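Local coordinates for glutaredoxin (Chlorella sorokiniana, PDB 4I2U), which binds glutathione and, as a glutaredoxin, probably uses it to reduce disulfides and keep the cell's thiols in redox balance, at residues Ala4-Asp9 and Ala57-Leu62; Gly14-Val18 and Leu100-Val105; Leu35-Leu39 and Leu96-Leu100. One frame throughout, in Å; residues are numbered along the deposited sequence.

Interaction 1 of 3, residues Ala4-Asp9 and Ala57-Leu62; sequences AKQLVD and AIQDYL. With GSH (glutathione), chain B.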
loop_
_atom_site.group_PDB
_atom_site.type_symbol
_atom_site.label_atom_id
_atom_site.label_comp_id
_atom_site.label_asym_id
_atom_site.label_seq_id
_atom_site.Cartn_x
_atom_site.Cartn_y
_atom_site.Cartn_z
ATOM N N ALA A 4 9.608 14.355 1.513
ATOM C CA ALA A 4 8.615 13.444 0.943
ATOM C C ALA A 4 9.268 12.147 0.488
ATOM O O ALA A 4 8.759 11.064 0.766
ATOM C CB ALA A 4 7.887 14.104 -0.227
ATOM N N LYS A 5 10.392 12.252 -0.211
ATOM C CA LYS A 5 11.092 11.072 -0.684
ATOM C C LYS A 5 11.548 10.225 0.496
ATOM O O LYS A 5 11.402 8.995 0.492
ATOM C CB LYS A 5 12.275 11.468 -1.567
ATOM C CG LYS A 5 13.116 10.275 -2.028
ATOM C CD LYS A 5 14.143 10.669 -3.067
ATOM C CE LYS A 5 14.593 9.451 -3.869
ATOM N NZ LYS A 5 15.272 8.454 -3.007
ATOM N N GLN A 6 12.121 10.869 1.510
ATOM C CA GLN A 6 12.607 10.122 2.666
ATOM C C GLN A 6 11.455 9.425 3.371
ATOM O O GLN A 6 11.580 8.279 3.817
ATOM C CB GLN A 6 13.336 11.050 3.630
ATOM C CG GLN A 6 14.104 10.325 4.725
ATOM C CD GLN A 6 14.776 11.284 5.691
ATOM O OE1 GLN A 6 14.216 11.624 6.735
ATOM N NE2 GLN A 6 15.982 11.732 5.344
ATOM N N LEU A 7 10.329 10.114 3.492
ATOM C CA LEU A 7 9.147 9.513 4.097
ATOM C C LEU A 7 8.703 8.267 3.348
ATOM O O LEU A 7 8.489 7.203 3.941
ATOM C CB LEU A 7 8.010 10.529 4.144
ATOM C CG LEU A 7 6.659 10.106 4.733
ATOM C CD1 LEU A 7 5.808 9.243 3.811
ATOM C CD2 LEU A 7 6.846 9.410 6.064
ATOM N N VAL A 8 8.554 8.361 2.035
ATOM C CA VAL A 8 8.076 7.218 1.275
ATOM C C VAL A 8 9.078 6.074 1.335
ATOM O O VAL A 8 8.710 4.926 1.631
ATOM C CB VAL A 8 7.776 7.605 -0.183
ATOM C CG1 VAL A 8 7.488 6.380 -1.008
ATOM C CG2 VAL A 8 6.579 8.577 -0.226
ATOM N N ASP A 9 10.349 6.364 1.059
ATOM C CA ASP A 9 11.361 5.313 1.021
ATOM C C ASP A 9 11.459 4.603 2.363
ATOM O O ASP A 9 11.499 3.364 2.426
ATOM C CB ASP A 9 12.736 5.874 0.648
ATOM C CG ASP A 9 12.823 6.368 -0.799
ATOM O OD1 ASP A 9 11.892 6.149 -1.597
ATOM O OD2 ASP A 9 13.892 6.944 -1.121
ATOM N N ALA A 57 3.124 16.576 -2.140
ATOM C CA ALA A 57 4.541 16.297 -2.372
ATOM C C ALA A 57 4.805 14.798 -2.346
ATOM O O ALA A 57 5.655 14.276 -3.079
ATOM C CB ALA A 57 5.412 17.000 -1.344
ATOM N N ILE A 58 4.126 14.091 -1.457
ATOM C CA ILE A 58 4.263 12.647 -1.406
ATOM C C ILE A 58 3.713 12.013 -2.678
ATOM O O ILE A 58 4.330 11.115 -3.251
ATOM C CB ILE A 58 3.593 12.074 -0.139
ATOM C CG1 ILE A 58 4.406 12.500 1.089
ATOM C CG2 ILE A 58 3.488 10.557 -0.210
ATOM C CD1 ILE A 58 3.708 12.285 2.382
ATOM N N GLN A 59 2.573 12.493 -3.155
ATOM C CA GLN A 59 2.050 11.994 -4.420
ATOM C C GLN A 59 3.005 12.265 -5.568
ATOM O O GLN A 59 3.141 11.424 -6.451
ATOM C CB GLN A 59 0.699 12.606 -4.744
ATOM C CG GLN A 59 -0.413 12.132 -3.819
ATOM C CD GLN A 59 -1.773 12.652 -4.251
ATOM O OE1 GLN A 59 -2.260 13.667 -3.754
ATOM N NE2 GLN A 59 -2.386 11.975 -5.212
ATOM N N ASP A 60 3.647 13.430 -5.565
ATOM C CA ASP A 60 4.644 13.753 -6.583
ATOM C C ASP A 60 5.780 12.739 -6.575
ATOM O O ASP A 60 6.212 12.281 -7.634
ATOM C CB ASP A 60 5.224 15.147 -6.331
ATOM C CG ASP A 60 4.286 16.263 -6.687
ATOM O OD1 ASP A 60 3.295 16.021 -7.407
ATOM O OD2 ASP A 60 4.590 17.402 -6.257
ATOM N N TYR A 61 6.282 12.378 -5.403
ATOM C CA TYR A 61 7.329 11.380 -5.363
ATOM C C TYR A 61 6.787 10.030 -5.793
ATOM O O TYR A 61 7.482 9.262 -6.461
ATOM C CB TYR A 61 7.981 11.284 -3.991
ATOM C CG TYR A 61 9.048 10.218 -3.977
ATOM C CD1 TYR A 61 10.147 10.284 -4.829
ATOM C CD2 TYR A 61 8.927 9.118 -3.147
ATOM C CE1 TYR A 61 11.115 9.270 -4.826
ATOM C CE2 TYR A 61 9.879 8.105 -3.138
ATOM C CZ TYR A 61 10.973 8.189 -3.978
ATOM O OH TYR A 61 11.956 7.208 -3.968
ATOM N N LEU A 62 5.568 9.681 -5.390
ATOM C CA LEU A 62 4.983 8.429 -5.850
ATOM C C LEU A 62 4.887 8.353 -7.376
ATOM O O LEU A 62 5.042 7.273 -7.962
ATOM C CB LEU A 62 3.622 8.180 -5.179
ATOM C CG LEU A 62 3.726 7.848 -3.680
ATOM C CD1 LEU A 62 2.386 8.004 -2.978
ATOM C CD2 LEU A 62 4.269 6.425 -3.488
HETATM N N1 GSH B . -8.143 2.629 -10.986
HETATM C CA1 GSH B . -7.390 3.350 -9.947
HETATM C C1 GSH B . -7.121 2.360 -8.843
HETATM O O11 GSH B . -7.550 1.199 -8.988
HETATM O O12 GSH B . -6.454 2.700 -7.832
HETATM C CB1 GSH B . -8.207 4.567 -9.521
HETATM C CG1 GSH B . -7.487 5.458 -8.516
HETATM C CD1 GSH B . -7.985 6.892 -8.579
HETATM O OE1 GSH B . -8.191 7.463 -9.653
HETATM N N2 GSH B . -8.144 7.517 -7.427
HETATM C CA2 GSH B . -8.506 8.936 -7.357
HETATM C C2 GSH B . -7.293 9.838 -7.331
HETATM O O2 GSH B . -6.184 9.400 -7.069
HETATM C CB2 GSH B . -9.387 9.197 -6.135
HETATM S SG2 GSH B . -11.028 8.439 -6.300
HETATM N N3 GSH B . -7.486 11.111 -7.648
HETATM C CA3 GSH B . -6.372 12.016 -7.794
HETATM C C3 GSH B . -5.721 12.431 -6.498
HETATM O O31 GSH B . -6.264 12.203 -5.398
HETATM O O32 GSH B . -4.617 13.011 -6.618
#
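Y61 is the knob of this contact: it leaves helix 55-66 and lodges in the hole formed by A4, K5, V8 and D9 of helix 3-14. Its first torsion sets CG anti to the backbone N (chi1 179°), which carries the ring across to the other helix. From CB outward, CG lies against K5 CA, and CD2 comes up to V8 CB at 3.5 Å. CE2 lies near V8 CG1, which meets the ring at its edge, in plane. Over one face runs K5: its CG sits 3.8 Å from the ring centroid in a CH-pi contact, and its CD and CE continue along CE1 toward the phenol oxygen. At the tip, Y61 OH donates to the syn lone pair of D9 OD1, at 2.6 Å, with carboxylate and ring planes 66° apart. The other oxygen, D9 OD2, takes K5 NZ at 2.8 Å, also syn, so one carboxylate ties together the lysine that covers the ring and the hydroxyl that ends it. The positive charge probably steadies D9 as an anion.

In this thioredoxin fold both helices pack on F20 of strand 17-21, on one side of the central sheet; the axes of segments 4-9 and 57-62 cross at -68°, 8.9 Å apart at their closest. A4 allows the close approach, its CB lying 3.6 Å from A57 O. Deeper in, V8 CG2 meets I58 CG2 at 3.7 Å, while L7 CD1 reaches I58 CD1 and V8 CG1 touches L62 CD2. Q59 points away from helix 3-14 into the glutathione pocket, where NE2 donates to O32 of the ligand's glycyl carboxylate at 2.8 Å. K22 NZ bonds Q59 OE1 and also reaches the glutathione.

Interaction 2 of 3, residues Gly14-Val18 and Leu100-Val105; sequences GNKVV and LRNAGV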
loop_
_atom_site.group_PDB
_atom_site.type_symbol
_atom_site.label_atom_id
_atom_site.label_comp_id
_atom_site.label_asym_id
_atom_site.label_seq_id
_atom_site.Cartn_x
_atom_site.Cartn_y
_atom_site.Cartn_z
ATOM N N GLY A 14 10.559 0.024 5.846
ATOM C CA GLY A 14 10.446 -0.247 7.267
ATOM C C GLY A 14 9.152 -0.916 7.681
ATOM O O GLY A 14 9.023 -1.305 8.829
ATOM N N ASN A 15 8.202 -1.055 6.756
ATOM C CA ASN A 15 6.903 -1.657 7.038
ATOM C C ASN A 15 6.549 -2.565 5.894
ATOM O O ASN A 15 6.666 -2.161 4.747
ATOM C CB ASN A 15 5.840 -0.583 7.176
ATOM C CG ASN A 15 6.158 0.397 8.257
ATOM O OD1 ASN A 15 5.886 0.139 9.430
ATOM N ND2 ASN A 15 6.775 1.509 7.895
ATOM N N LYS A 16 6.112 -3.781 6.183
ATOM C CA LYS A 16 5.894 -4.774 5.147
ATOM C C LYS A 16 4.696 -4.499 4.251
ATOM O O LYS A 16 4.694 -4.912 3.110
ATOM C CB LYS A 16 5.734 -6.154 5.790
ATOM C CG LYS A 16 6.978 -6.673 6.483
ATOM C CD LYS A 16 8.070 -6.943 5.481
ATOM C CE LYS A 16 9.289 -7.550 6.140
ATOM N NZ LYS A 16 9.885 -8.625 5.306
ATOM N N VAL A 17 3.644 -3.878 4.770
ATOM C CA VAL A 17 2.432 -3.658 3.995
ATOM C C VAL A 17 2.067 -2.203 4.136
ATOM O O VAL A 17 1.713 -1.748 5.233
ATOM C CB VAL A 17 1.282 -4.563 4.466
ATOM C CG1 VAL A 17 0.057 -4.296 3.636
ATOM C CG2 VAL A 17 1.698 -6.015 4.370
ATOM N N VAL A 18 2.203 -1.455 3.046
ATOM C CA VAL A 18 1.963 -0.021 3.055
ATOM C C VAL A 18 0.949 0.358 1.994
ATOM O O VAL A 18 1.036 -0.097 0.848
ATOM C CB VAL A 18 3.284 0.751 2.803
ATOM C CG1 VAL A 18 3.048 2.253 2.750
ATOM C CG2 VAL A 18 4.303 0.417 3.884
ATOM N N LEU A 100 2.549 -11.854 0.395
ATOM C CA LEU A 100 2.496 -11.664 1.846
ATOM C C LEU A 100 3.210 -12.787 2.584
ATOM O O LEU A 100 3.912 -12.532 3.565
ATOM C CB LEU A 100 1.048 -11.555 2.305
ATOM C CG LEU A 100 0.254 -10.335 1.833
ATOM C CD1 LEU A 100 -1.181 -10.482 2.246
ATOM C CD2 LEU A 100 0.811 -9.037 2.394
ATOM N N ARG A 101 3.060 -14.017 2.121
ATOM C CA ARG A 101 3.798 -15.113 2.732
ATOM C C ARG A 101 5.302 -14.927 2.520
ATOM O O ARG A 101 6.100 -15.119 3.441
ATOM C CB ARG A 101 3.341 -16.460 2.178
ATOM C CG ARG A 101 1.964 -16.865 2.668
ATOM C CD ARG A 101 1.614 -18.333 2.404
ATOM N NE ARG A 101 1.455 -18.586 0.979
ATOM C CZ ARG A 101 0.300 -18.543 0.306
ATOM N NH1 ARG A 101 -0.864 -18.303 0.902
ATOM N NH2 ARG A 101 0.325 -18.764 -0.985
ATOM N N ASN A 102 5.708 -14.519 1.320
ATOM C CA ASN A 102 7.130 -14.317 1.066
ATOM C C ASN A 102 7.699 -13.203 1.942
ATOM O O ASN A 102 8.877 -13.239 2.328
ATOM C CB ASN A 102 7.378 -13.982 -0.403
ATOM C CG ASN A 102 7.185 -15.168 -1.315
ATOM O OD1 ASN A 102 7.131 -16.313 -0.865
ATOM N ND2 ASN A 102 7.068 -14.899 -2.609
ATOM N N ALA A 103 6.867 -12.218 2.261
ATOM C CA ALA A 103 7.274 -11.090 3.086
ATOM C C ALA A 103 7.291 -11.432 4.568
ATOM O O ALA A 103 7.746 -10.633 5.383
ATOM C CB ALA A 103 6.352 -9.900 2.827
ATOM N N GLY A 104 6.796 -12.615 4.921
ATOM C CA GLY A 104 6.828 -13.079 6.294
ATOM C C GLY A 104 5.700 -12.585 7.181
ATOM O O GLY A 104 5.791 -12.678 8.402
ATOM N N VAL A 105 4.633 -12.069 6.589
ATOM C CA VAL A 105 3.537 -11.506 7.365
ATOM C C VAL A 105 2.241 -12.286 7.224
ATOM O O VAL A 105 1.197 -11.861 7.734
ATOM C CB VAL A 105 3.282 -10.004 7.011
ATOM C CG1 VAL A 105 4.504 -9.173 7.322
ATOM C CG2 VAL A 105 2.843 -9.827 5.559
#
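L100 opens the contact from the last turns of helix 95-102, sending CD2 to within 3.7 Å of V17 CG2; the two side chains meet at about a right angle. Its carbonyl also serves the chain's exit, accepting V105 N. A103, at the helix end, turns its methyl toward K16, but it is the carbonyl that does the polar work. K16 NZ donates to A103 O at 2.9 Å, coming in at a C=O...N angle of 134° and tilted 23° from the carbonyl plane. The lysine gets there by bending at chi2 (-66°) and again at chi4, which folds its chain round so that CD and CE also lie close to that oxygen. The ammonium group at the C-terminal end of the helix would probably be favoured by the helix dipole.

G104 follows with positive phi, closing a Schellman motif: G104 N bonds R101 O, and V105 N bonds L100 O at 3.1 Å. This turn brings V105 back against K16 and V17. CG1 of V105 packs on K16 at CB, 3.6 Å away, and touches CG as well, while CG2 lies 4.2 Å from V17 CG2. One methyl of V17, CG2, thus meets both L100 and V105.

Strand 17-21 runs between 45-48 and 73-76 in the sheet, K16 pairing through its backbone with D77 and V17 with T45. V17 also touches I76 of strand 73-76, as does L100, so helix 95-102 ends across the start of one central strand and the end of its neighbour.

Interaction 3 of 3, residues Leu35-Leu39 and Leu96-Leu100; sequences LEKFL and LEVML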
loop_
_atom_site.group_PDB
_atom_site.type_symbol
_atom_site.label_atom_id
_atom_site.label_comp_id
_atom_site.label_asym_id
_atom_site.label_seq_id
_atom_site.Cartn_x
_atom_site.Cartn_y
_atom_site.Cartn_z
ATOM N N LEU A 35 -6.575 -6.175 1.590
ATOM C CA LEU A 35 -5.489 -6.521 2.490
ATOM C C LEU A 35 -6.010 -7.078 3.823
ATOM O O LEU A 35 -5.408 -7.994 4.398
ATOM C CB LEU A 35 -4.617 -5.291 2.750
ATOM C CG LEU A 35 -3.843 -4.784 1.523
ATOM C CD1 LEU A 35 -3.352 -3.386 1.770
ATOM C CD2 LEU A 35 -2.688 -5.714 1.207
ATOM N N GLU A 36 -7.147 -6.571 4.290
ATOM C CA GLU A 36 -7.691 -6.960 5.586
ATOM C C GLU A 36 -8.263 -8.356 5.577
ATOM O O GLU A 36 -8.550 -8.896 6.643
ATOM C CB GLU A 36 -8.751 -5.964 6.040
ATOM C CG GLU A 36 -8.166 -4.626 6.490
ATOM C CD GLU A 36 -9.181 -3.504 6.552
ATOM O OE1 GLU A 36 -10.393 -3.776 6.445
ATOM O OE2 GLU A 36 -8.750 -2.346 6.702
ATOM N N LYS A 37 -8.408 -8.973 4.411
ATOM C CA LYS A 37 -8.776 -10.385 4.359
ATOM C C LYS A 37 -7.674 -11.238 4.970
ATOM O O LYS A 37 -7.932 -12.342 5.442
ATOM C CB LYS A 37 -8.994 -10.833 2.920
ATOM C CG LYS A 37 -10.141 -10.168 2.201
ATOM C CD LYS A 37 -10.123 -10.549 0.725
ATOM C CE LYS A 37 -11.288 -9.944 -0.038
ATOM N NZ LYS A 37 -12.562 -10.678 0.195
ATOM N N PHE A 38 -6.440 -10.750 4.937
ATOM C CA PHE A 38 -5.280 -11.558 5.312
ATOM C C PHE A 38 -4.541 -11.060 6.526
ATOM O O PHE A 38 -3.875 -11.859 7.201
ATOM C CB PHE A 38 -4.315 -11.633 4.130
ATOM C CG PHE A 38 -4.978 -12.066 2.864
ATOM C CD1 PHE A 38 -5.467 -13.350 2.754
ATOM C CD2 PHE A 38 -5.168 -11.189 1.818
ATOM C CE1 PHE A 38 -6.103 -13.769 1.610
ATOM C CE2 PHE A 38 -5.803 -11.608 0.660
ATOM C CZ PHE A 38 -6.273 -12.896 0.558
ATOM N N LEU A 39 -4.659 -9.763 6.808
ATOM C CA LEU A 39 -3.899 -9.068 7.837
ATOM C C LEU A 39 -4.803 -8.172 8.634
ATOM O O LEU A 39 -5.746 -7.585 8.089
ATOM C CB LEU A 39 -2.925 -8.092 7.173
ATOM C CG LEU A 39 -2.077 -8.587 6.006
ATOM C CD1 LEU A 39 -1.575 -7.423 5.193
ATOM C CD2 LEU A 39 -0.912 -9.416 6.513
ATOM N N LEU A 96 -1.456 -12.033 -4.195
ATOM C CA LEU A 96 -1.209 -11.209 -3.027
ATOM C C LEU A 96 -0.796 -12.080 -1.853
ATOM O O LEU A 96 0.160 -11.772 -1.133
ATOM C CB LEU A 96 -2.437 -10.377 -2.688
ATOM C CG LEU A 96 -2.265 -9.469 -1.461
ATOM C CD1 LEU A 96 -1.114 -8.474 -1.632
ATOM C CD2 LEU A 96 -3.543 -8.740 -1.203
ATOM N N GLU A 97 -1.492 -13.181 -1.653
ATOM C CA GLU A 97 -1.140 -14.095 -0.574
ATOM C C GLU A 97 0.278 -14.615 -0.736
ATOM O O GLU A 97 1.007 -14.724 0.235
ATOM C CB GLU A 97 -2.113 -15.272 -0.522
ATOM C CG GLU A 97 -3.449 -14.926 0.073
ATOM C CD GLU A 97 -4.483 -15.967 -0.252
ATOM O OE1 GLU A 97 -5.101 -15.890 -1.327
ATOM O OE2 GLU A 97 -4.670 -16.890 0.568
ATOM N N VAL A 98 0.680 -14.957 -1.953
ATOM C CA VAL A 98 2.048 -15.404 -2.173
ATOM C C VAL A 98 3.025 -14.315 -1.739
ATOM O O VAL A 98 4.003 -14.588 -1.043
ATOM C CB VAL A 98 2.298 -15.789 -3.657
ATOM C CG1 VAL A 98 3.795 -16.040 -3.923
ATOM C CG2 VAL A 98 1.469 -17.009 -4.036
ATOM N N MET A 99 2.774 -13.078 -2.144
ATOM C CA MET A 99 3.658 -11.985 -1.747
ATOM C C MET A 99 3.699 -11.767 -0.252
ATOM O O MET A 99 4.765 -11.508 0.323
ATOM C CB MET A 99 3.251 -10.691 -2.440
ATOM C CG MET A 99 3.545 -10.731 -3.927
ATOM S SD MET A 99 3.326 -9.184 -4.790
ATOM C CE MET A 99 1.598 -9.100 -4.737
ATOM N N LEU A 100 2.549 -11.854 0.395
ATOM C CA LEU A 100 2.496 -11.664 1.846
ATOM C C LEU A 100 3.210 -12.787 2.584
ATOM O O LEU A 100 3.912 -12.532 3.565
ATOM C CB LEU A 100 1.048 -11.555 2.305
ATOM C CG LEU A 100 0.254 -10.335 1.833
ATOM C CD1 LEU A 100 -1.181 -10.482 2.246
ATOM C CD2 LEU A 100 0.811 -9.037 2.394
#
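L35, near the end of helix 26-36, meets L96 of helix 95-102 through one methyl each, CD2 to CD2 at 4.0 Å, with the side chains crossing at about a right angle. Its carbonyl oxygen accepts from both F38 N and L39 N, which keeps the chain coiled as the helix runs out. K37 gives its CB to one face of the F38 ring, 3.9 Å above the plane and over its centre. F38 has the largest share of the contact. On the opposite face lies E97, whose CG stands 3.7 Å from the ring centroid in a CH-pi contact, offset toward the rim. The glutamate's chi1 of -76° swings CG over the phenylalanine, and its carboxylate follows nearly flat, 18° from the ring plane, with CD 3.3 Å from F38 CE1. The ring is thus sandwiched between aliphatic carbons of a lysine and a glutamate. F38 CE2 touches L96 CD2 at 4.1 Å, and F38 CB rests on L100 CD1 at 3.8 Å. Replacing F38 with an alanine would probably leave E97 without the surface its CG lies on and open a gap beside L96 CD2. L39 completes the segment, its CD1 meeting L100 CD2 tip to tip at 4.0 Å.

The contact lies on the apolar layer over one side of the thioredoxin-fold sheet. L35 and L39 rest on V17 of strand 17-21, and L96 on I76 of strand 73-76, while helix 84-93 lends A91 to F38 and both L90 and A91 to L96.

Overall arrangement
Interactions 2 and 3 are neighbours, centres 9 Å apart, sharing L100 and helix 95-102; V17 of interaction 2 touches both L35 and L39 of interaction 3. Interaction 1 lies across the chain's centre from interaction 3, their centres about 24 Å apart, and about 20 Å from the centre of interaction 2. Strand 17-21 connects them: helix 3-14 leads into it, and helix 26-36 follows it. Along the chain, interaction 3 is nested within the loop closed by interaction 2, whereas the segments of interaction 1 alternate with those of both others. Helices thus cover the sheet at two separate places, and the early chain is bound to its C-terminal helix; Q59 of interaction 1 is one of the residues lining the glutathione pocket.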